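Local atomic coordinates of cytochrome C-type biogenesis protein ccmF (Thermus thermophilus, PDB entry 6ZMQ), a protein that binds heme b in the membrane and probably acts as the heme lyase of cytochrome c maturation, in the CcmF/CycK/CcsA family. Residues A209-R214 against G342-V347; L360-A365 against L426-A431. All blocks are in the same frame, centred on the assembly; numbering follows the deposited sequence.

Contact 1: residues A209-R214 against G342-V347; sequences AAMATR and GLLSRV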
ATOM      1  N   ALA A 209     -17.725  17.261   0.592  1.00 40.91           N
ATOM      2  CA  ALA A 209     -18.256  18.400   1.305  1.00 42.32           C
ATOM      3  C   ALA A 209     -18.017  19.687   0.530  1.00 46.46           C
ATOM      4  O   ALA A 209     -18.967  20.452   0.313  1.00 56.71           O
ATOM      5  CB  ALA A 209     -17.609  18.444   2.673  1.00 44.38           C
ATOM      6  N   ALA A 210     -16.784  19.875   0.022  1.00 36.99           N
ATOM      7  CA  ALA A 210     -16.351  21.162  -0.527  1.00 38.54           C
ATOM      8  C   ALA A 210     -17.115  21.523  -1.791  1.00 45.03           C
ATOM      9  O   ALA A 210     -17.676  22.623  -1.886  1.00 53.77           O
ATOM     10  CB  ALA A 210     -14.851  21.137  -0.822  1.00 25.74           C
ATOM     11  N   MET A 211     -17.263  20.559  -2.706  1.00 37.63           N
ATOM     12  CA  MET A 211     -18.032  20.743  -3.930  1.00 38.10           C
ATOM     13  C   MET A 211     -19.524  20.907  -3.683  1.00 41.99           C
ATOM     14  O   MET A 211     -20.237  21.364  -4.586  1.00 53.35           O
ATOM     15  CB  MET A 211     -17.836  19.551  -4.873  1.00 39.87           C
ATOM     16  CG  MET A 211     -16.473  19.489  -5.522  1.00 41.30           C
ATOM     17  SD  MET A 211     -16.032  17.857  -6.172  1.00 61.43           S
ATOM     18  CE  MET A 211     -16.806  16.718  -5.013  1.00 63.16           C
ATOM     19  N   ALA A 212     -20.019  20.522  -2.509  1.00 40.25           N
ATOM     20  CA  ALA A 212     -21.391  20.853  -2.176  1.00 41.78           C
ATOM     21  C   ALA A 212     -21.503  22.113  -1.337  1.00 53.93           C
ATOM     22  O   ALA A 212     -22.576  22.726  -1.309  1.00 63.80           O
ATOM     23  CB  ALA A 212     -22.062  19.685  -1.460  1.00 40.13           C
ATOM     24  N   THR A 213     -20.433  22.517  -0.651  1.00 58.57           N
ATOM     25  CA  THR A 213     -20.507  23.698   0.201  1.00 54.80           C
ATOM     26  C   THR A 213     -19.965  24.916  -0.548  1.00 48.58           C
ATOM     27  O   THR A 213     -20.067  26.052  -0.063  1.00 55.98           O
ATOM     28  CB  THR A 213     -19.763  23.393   1.518  1.00 61.49           C
ATOM     29  OG1 THR A 213     -20.236  22.130   1.994  1.00 85.44           O
ATOM     30  CG2 THR A 213     -20.117  24.357   2.641  1.00 43.95           C
ATOM     31  N   ARG A 214     -19.426  24.674  -1.750  1.00 44.94           N
ATOM     32  CA  ARG A 214     -18.972  25.672  -2.724  1.00 39.54           C
ATOM     33  C   ARG A 214     -17.795  26.497  -2.207  1.00 50.75           C
ATOM     34  O   ARG A 214     -17.573  27.628  -2.647  1.00 67.64           O
ATOM     35  CB  ARG A 214     -20.114  26.574  -3.219  1.00 41.90           C
ATOM     36  CG  ARG A 214     -21.208  25.797  -3.936  1.00 56.81           C
ATOM     37  CD  ARG A 214     -22.586  26.073  -3.359  1.00 82.43           C
ATOM     38  NE  ARG A 214     -23.550  25.075  -3.809  1.00 77.24           N
ATOM     39  CZ  ARG A 214     -24.679  24.782  -3.173  1.00 77.58           C
ATOM     40  NH1 ARG A 214     -25.009  25.438  -2.070  1.00 81.97           N
ATOM     41  NH2 ARG A 214     -25.493  23.853  -3.653  1.00 73.70           N
ATOM     42  N   GLY A 342     -19.704  13.297  -9.874  1.00 51.00           N
ATOM     43  CA  GLY A 342     -20.923  14.034 -10.167  1.00 55.91           C
ATOM     44  C   GLY A 342     -20.918  15.426  -9.566  1.00 59.99           C
ATOM     45  O   GLY A 342     -21.291  16.404 -10.230  1.00 52.73           O
ATOM     46  N   LEU A 343     -20.482  15.542  -8.302  1.00 65.40           N
ATOM     47  CA  LEU A 343     -20.389  16.880  -7.724  1.00 54.37           C
ATOM     48  C   LEU A 343     -19.231  17.694  -8.298  1.00 58.28           C
ATOM     49  O   LEU A 343     -19.288  18.928  -8.248  1.00 58.19           O
ATOM     50  CB  LEU A 343     -20.288  16.827  -6.199  1.00 41.05           C
ATOM     51  CG  LEU A 343     -21.406  16.185  -5.374  1.00 31.25           C
ATOM     52  CD1 LEU A 343     -21.131  16.404  -3.899  1.00 28.40           C
ATOM     53  CD2 LEU A 343     -22.770  16.761  -5.746  1.00 37.80           C
ATOM     54  N   LEU A 344     -18.200  17.051  -8.868  1.00 48.87           N
ATOM     55  CA  LEU A 344     -17.224  17.826  -9.639  1.00 55.48           C
ATOM     56  C   LEU A 344     -17.767  18.212 -11.014  1.00 52.56           C
ATOM     57  O   LEU A 344     -17.421  19.273 -11.547  1.00 55.42           O
ATOM     58  CB  LEU A 344     -15.884  17.081  -9.726  1.00 61.29           C
ATOM     59  CG  LEU A 344     -14.717  17.678 -10.525  1.00 60.05           C
ATOM     60  CD1 LEU A 344     -13.491  17.858  -9.679  1.00 66.13           C
ATOM     61  CD2 LEU A 344     -14.396  16.743 -11.660  1.00 56.94           C
ATOM     62  N   SER A 345     -18.626  17.372 -11.595  1.00 52.84           N
ATOM     63  CA  SER A 345     -19.276  17.707 -12.856  1.00 60.87           C
ATOM     64  C   SER A 345     -20.197  18.915 -12.718  1.00 67.64           C
ATOM     65  O   SER A 345     -20.316  19.717 -13.652  1.00 65.82           O
ATOM     66  CB  SER A 345     -20.058  16.503 -13.369  1.00 65.95           C
ATOM     67  OG  SER A 345     -21.216  16.932 -14.060  1.00 70.90           O
ATOM     68  N   ARG A 346     -20.849  19.074 -11.561  1.00 65.41           N
ATOM     69  CA  ARG A 346     -21.662  20.277 -11.369  1.00 66.66           C
ATOM     70  C   ARG A 346     -20.824  21.498 -10.965  1.00 60.90           C
ATOM     71  O   ARG A 346     -21.370  22.593 -10.786  1.00 66.59           O
ATOM     72  CB  ARG A 346     -22.811  20.016 -10.393  1.00 77.19           C
ATOM     73  CG  ARG A 346     -22.511  19.766  -8.934  1.00 87.63           C
ATOM     74  CD  ARG A 346     -23.817  20.036  -8.176  1.00 90.99           C
ATOM     75  NE  ARG A 346     -23.736  19.930  -6.723  1.00 94.25           N
ATOM     76  CZ  ARG A 346     -23.756  20.959  -5.881  1.00 92.09           C
ATOM     77  NH1 ARG A 346     -23.827  20.746  -4.575  1.00 87.35           N
ATOM     78  NH2 ARG A 346     -23.809  22.199  -6.343  1.00 98.67           N
ATOM     79  N   VAL A 347     -19.516  21.332 -10.762  1.00 50.94           N
ATOM     80  CA  VAL A 347     -18.646  22.515 -10.706  1.00 49.06           C
ATOM     81  C   VAL A 347     -17.353  22.341 -11.505  1.00 60.06           C
ATOM     82  O   VAL A 347     -16.968  23.198 -12.300  1.00 44.71           O
ATOM     83  CB  VAL A 347     -18.302  22.901  -9.267  1.00 41.49           C
ATOM     84  CG1 VAL A 347     -17.322  21.914  -8.672  1.00 39.10           C
ATOM     85  CG2 VAL A 347     -17.718  24.301  -9.252  1.00 41.40           C
TER
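Met211 lies against three residues of the 342-347 segment. Its CE approaches CB of Leu343 at 3.7 Å, its SD lies 3.6 Å from CB of Leu344, and CG meets CG1 of Val347 at 4.1 Å. The thioether is turned into this position by a bend at chi3 (-34°), which folds CE back over Leu343 after an extended CA-CB-CG-SD run. With an alanine here, CG, SD and CE are gone, which would probably open a gap between the helices beside Leu343 and Leu344 and leave CG1 of Val347 without its partner. CB of Ala212 adds a looser contact with CD1 of Leu343.

Towards the helix ends the chemistry turns polar without any hydrogen bond across the segments. The extended chain of Arg346 carries its guanidinium to the 209-214 backbone, where O of Met211 lies over one face and NH1 comes 3.4 Å from CA of Ala212. Arg214 meets it with like charge, NH2 to NH2 at 3.6 Å, the two planes 62° apart, a pairing likely to be unfavourable unless solvent screens it. Phe292 of helix 288-307 touches both Met211 and Leu344, while Leu140 of helix 135-157 touches Ala212. Arg214, with positive phi (64°), has already left the helix. The arrangement is that of two neighbouring helices, both predicted to span the membrane, packed through apolar side chains at their C-terminal ends, with arginines just beyond.

Contact 2: residues L360-A365 against L426-A431; sequences LSREGA and LPWRRA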
ATOM      1  N   LEU A 360       5.396  26.213 -18.455  1.00 90.29           N
ATOM      2  CA  LEU A 360       6.669  25.519 -18.310  1.00 75.00           C
ATOM      3  C   LEU A 360       7.179  25.649 -16.882  1.00 73.15           C
ATOM      4  O   LEU A 360       8.389  25.627 -16.632  1.00 82.84           O
ATOM      5  CB  LEU A 360       7.698  26.066 -19.300  1.00 64.69           C
ATOM      6  CG  LEU A 360       8.842  25.139 -19.710  1.00 58.14           C
ATOM      7  CD1 LEU A 360       8.410  24.325 -20.922  1.00 62.69           C
ATOM      8  CD2 LEU A 360      10.125  25.903 -20.000  1.00 57.26           C
ATOM      9  N   SER A 361       6.254  25.773 -15.943  1.00 64.98           N
ATOM     10  CA  SER A 361       6.556  26.183 -14.585  1.00 65.50           C
ATOM     11  C   SER A 361       6.711  24.959 -13.687  1.00 70.32           C
ATOM     12  O   SER A 361       6.678  23.816 -14.152  1.00 89.24           O
ATOM     13  CB  SER A 361       5.455  27.118 -14.108  1.00 71.10           C
ATOM     14  OG  SER A 361       5.351  28.213 -14.999  1.00 77.98           O
ATOM     15  N   ARG A 362       6.863  25.191 -12.378  1.00 63.24           N
ATOM     16  CA  ARG A 362       6.844  24.085 -11.425  1.00 54.78           C
ATOM     17  C   ARG A 362       5.436  23.493 -11.324  1.00 55.69           C
ATOM     18  O   ARG A 362       5.276  22.282 -11.144  1.00 58.07           O
ATOM     19  CB  ARG A 362       7.373  24.562 -10.063  1.00 50.16           C
ATOM     20  CG  ARG A 362       7.414  23.488  -8.971  1.00 42.70           C
ATOM     21  CD  ARG A 362       7.742  24.017  -7.571  1.00 41.63           C
ATOM     22  NE  ARG A 362       9.106  24.518  -7.421  1.00 47.37           N
ATOM     23  CZ  ARG A 362       9.501  25.285  -6.411  1.00 62.51           C
ATOM     24  NH1 ARG A 362       8.640  25.627  -5.462  1.00 62.14           N
ATOM     25  NH2 ARG A 362      10.757  25.699  -6.341  1.00 62.08           N
ATOM     26  N   GLU A 363       4.403  24.332 -11.496  1.00 48.12           N
ATOM     27  CA  GLU A 363       3.022  23.850 -11.591  1.00 50.93           C
ATOM     28  C   GLU A 363       2.804  22.993 -12.831  1.00 52.10           C
ATOM     29  O   GLU A 363       2.096  21.981 -12.775  1.00 67.32           O
ATOM     30  CB  GLU A 363       2.048  25.028 -11.629  1.00 56.68           C
ATOM     31  CG  GLU A 363       2.020  25.876 -10.396  1.00 64.18           C
ATOM     32  CD  GLU A 363       2.579  27.264 -10.660  1.00 78.03           C
ATOM     33  OE1 GLU A 363       3.752  27.346 -11.085  1.00 76.59           O
ATOM     34  OE2 GLU A 363       1.869  28.263 -10.425  1.00 86.66           O
ATOM     35  N   GLY A 364       3.381  23.402 -13.965  1.00 51.05           N
ATOM     36  CA  GLY A 364       3.242  22.625 -15.188  1.00 43.18           C
ATOM     37  C   GLY A 364       3.978  21.301 -15.126  1.00 49.34           C
ATOM     38  O   GLY A 364       3.494  20.283 -15.635  1.00 60.52           O
ATOM     39  N   ALA A 365       5.151  21.297 -14.485  1.00 47.71           N
ATOM     40  CA  ALA A 365       5.901  20.062 -14.290  1.00 45.60           C
ATOM     41  C   ALA A 365       5.188  19.121 -13.325  1.00 55.24           C
ATOM     42  O   ALA A 365       5.116  17.913 -13.587  1.00 64.82           O
ATOM     43  CB  ALA A 365       7.312  20.384 -13.800  1.00 44.62           C
ATOM     44  N   LEU A 426      12.355  24.632 -11.030  1.00 49.99           N
ATOM     45  CA  LEU A 426      11.623  25.623 -11.784  1.00 53.96           C
ATOM     46  C   LEU A 426      10.906  26.579 -10.836  1.00 76.57           C
ATOM     47  O   LEU A 426      10.435  26.170  -9.768  1.00 92.87           O
ATOM     48  CB  LEU A 426      10.590  24.962 -12.707  1.00 40.36           C
ATOM     49  CG  LEU A 426      11.108  24.096 -13.858  1.00 34.31           C
ATOM     50  CD1 LEU A 426       9.960  23.423 -14.585  1.00 37.39           C
ATOM     51  CD2 LEU A 426      11.914  24.937 -14.831  1.00 42.77           C
ATOM     52  N   PRO A 427      10.822  27.856 -11.185  1.00 77.94           N
ATOM     53  CA  PRO A 427      10.040  28.794 -10.379  1.00 71.84           C
ATOM     54  C   PRO A 427       8.548  28.665 -10.660  1.00 63.09           C
ATOM     55  O   PRO A 427       8.119  28.090 -11.661  1.00 62.42           O
ATOM     56  CB  PRO A 427      10.576  30.159 -10.825  1.00 64.91           C
ATOM     57  CG  PRO A 427      10.925  29.929 -12.254  1.00 67.07           C
ATOM     58  CD  PRO A 427      11.544  28.551 -12.268  1.00 72.85           C
ATOM     59  N   TRP A 428       7.759  29.203  -9.732  1.00 52.39           N
ATOM     60  CA  TRP A 428       6.306  29.162  -9.846  1.00 65.60           C
ATOM     61  C   TRP A 428       5.808  30.121 -10.931  1.00 77.75           C
ATOM     62  O   TRP A 428       6.300  31.251 -11.042  1.00 81.17           O
ATOM     63  CB  TRP A 428       5.663  29.547  -8.516  1.00 73.98           C
ATOM     64  CG  TRP A 428       5.829  28.617  -7.318  1.00 74.56           C
ATOM     65  CD1 TRP A 428       6.478  28.906  -6.152  1.00 77.58           C
ATOM     66  CD2 TRP A 428       5.267  27.305  -7.140  1.00 62.12           C
ATOM     67  NE1 TRP A 428       6.387  27.846  -5.278  1.00 71.72           N
ATOM     68  CE2 TRP A 428       5.649  26.852  -5.860  1.00 61.10           C
ATOM     69  CE3 TRP A 428       4.505  26.464  -7.946  1.00 55.16           C
ATOM     70  CZ2 TRP A 428       5.285  25.595  -5.370  1.00 57.78           C
ATOM     71  CZ3 TRP A 428       4.140  25.213  -7.454  1.00 59.65           C
ATOM     72  CH2 TRP A 428       4.526  24.796  -6.179  1.00 58.92           C
ATOM     73  N   ARG A 429       4.808  29.646 -11.699  1.00 75.67           N
ATOM     74  CA  ARG A 429       4.066  30.315 -12.800  1.00 85.34           C
ATOM     75  C   ARG A 429       4.930  31.198 -13.709  1.00 94.60           C
ATOM     76  O   ARG A 429       4.747  32.412 -13.808  1.00106.53           O
ATOM     77  CB  ARG A 429       2.841  31.102 -12.314  1.00 88.79           C
ATOM     78  CG  ARG A 429       1.748  31.050 -13.413  1.00 90.66           C
ATOM     79  CD  ARG A 429       0.287  31.065 -12.989  1.00 91.95           C
ATOM     80  NE  ARG A 429      -0.540  31.293 -14.178  1.00 94.57           N
ATOM     81  CZ  ARG A 429      -1.836  31.593 -14.175  1.00 94.40           C
ATOM     82  NH1 ARG A 429      -2.492  31.725 -13.033  1.00 94.04           N
ATOM     83  NH2 ARG A 429      -2.474  31.769 -15.325  1.00 92.20           N
ATOM     84  N   ARG A 430       5.875  30.558 -14.384  1.00 97.88           N
ATOM     85  CA  ARG A 430       6.740  31.237 -15.339  1.00 99.90           C
ATOM     86  C   ARG A 430       6.179  31.108 -16.756  1.00106.03           C
ATOM     87  O   ARG A 430       5.557  30.100 -17.105  1.00106.48           O
ATOM     88  CB  ARG A 430       8.137  30.630 -15.268  1.00 91.98           C
ATOM     89  CG  ARG A 430       9.236  31.310 -16.060  1.00 90.00           C
ATOM     90  CD  ARG A 430      10.563  30.579 -15.917  1.00 89.08           C
ATOM     91  NE  ARG A 430      10.626  29.417 -16.810  1.00 94.86           N
ATOM     92  CZ  ARG A 430      10.317  28.162 -16.478  1.00110.96           C
ATOM     93  NH1 ARG A 430       9.960  27.846 -15.241  1.00120.58           N
ATOM     94  NH2 ARG A 430      10.394  27.204 -17.389  1.00113.88           N
ATOM     95  N   ALA A 431       6.401  32.148 -17.571  1.00110.74           N
ATOM     96  CA  ALA A 431       5.981  32.133 -18.974  1.00116.79           C
ATOM     97  C   ALA A 431       6.748  31.092 -19.786  1.00118.48           C
ATOM     98  O   ALA A 431       6.150  30.201 -20.399  1.00119.46           O
ATOM     99  CB  ALA A 431       6.152  33.525 -19.587  1.00120.90           C
TER
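The backbone N of Arg429 donates to OE1 of Glu363 at 2.6 Å and nearly straight (167°), using the syn lone pair of that oxygen. A bend at chi2 turns the carboxylate toward the loop; OE2 makes a salt bridge to NE of Arg284, so the two oxygens join helix 266-284 to the loop 426-431. OE1 also lies at the edge of the Trp428 ring, close to its plane and 3.3 Å from CE3, with carboxylate and ring almost perpendicular.

One face of the same indole is covered by Arg362. Its CD sits 3.6 Å from the centroid of the six-membered ring, 12° off the normal, a CH-pi contact, while CZ stands over the five-membered ring in a cation-pi contact at 4.4 Å. With the guanidinium 71° from the ring plane, this is no parallel stack. CG of Arg362 is anti to the backbone N, and the chain then bends at chi3 over the indole. NH2 is hydrogen-bonded to O of Pro424, its strongest polar partner. The arginine side chain comes within about 4 Å of the bound heme, so the first turn of helix 362-384 and the loop after helix 402-422 meet beside the heme pocket.

The backbone N of Arg362 donates to O of Pro427 at 3.2 Å from above the carbonyl plane. Ser361, at the N-cap position, makes no capping bond, and its OG nears N of Arg430 too closely to trust. NH2 of Arg430 makes a weak bond to O of Leu360. CB of Ala365 touches CD1 of Leu426 at 4.1 Å.

Both contacts are partly buried and far from the centre of the chain. Contact 1 joins the C-terminal ends of two helices, 185-213 and 325-345; contact 2 joins the start of helix 362-384, the next along the chain, to a loop. They share no element. Contact 1 buries 337 Å², mostly from Met211, Arg346 and Leu343, with no hydrogen bond between its segments and a bound phosphatidylethanolamine about 5 Å from the side chain of Leu343. Contact 2 buries 602 Å², held by two sound hydrogen bonds, a weak one and a doubtful short one. Between segments, arginines meet as like charges in contact 1; in contact 2 they engage a carbonyl, a carboxylate and, from heme-side Arg362, an indole.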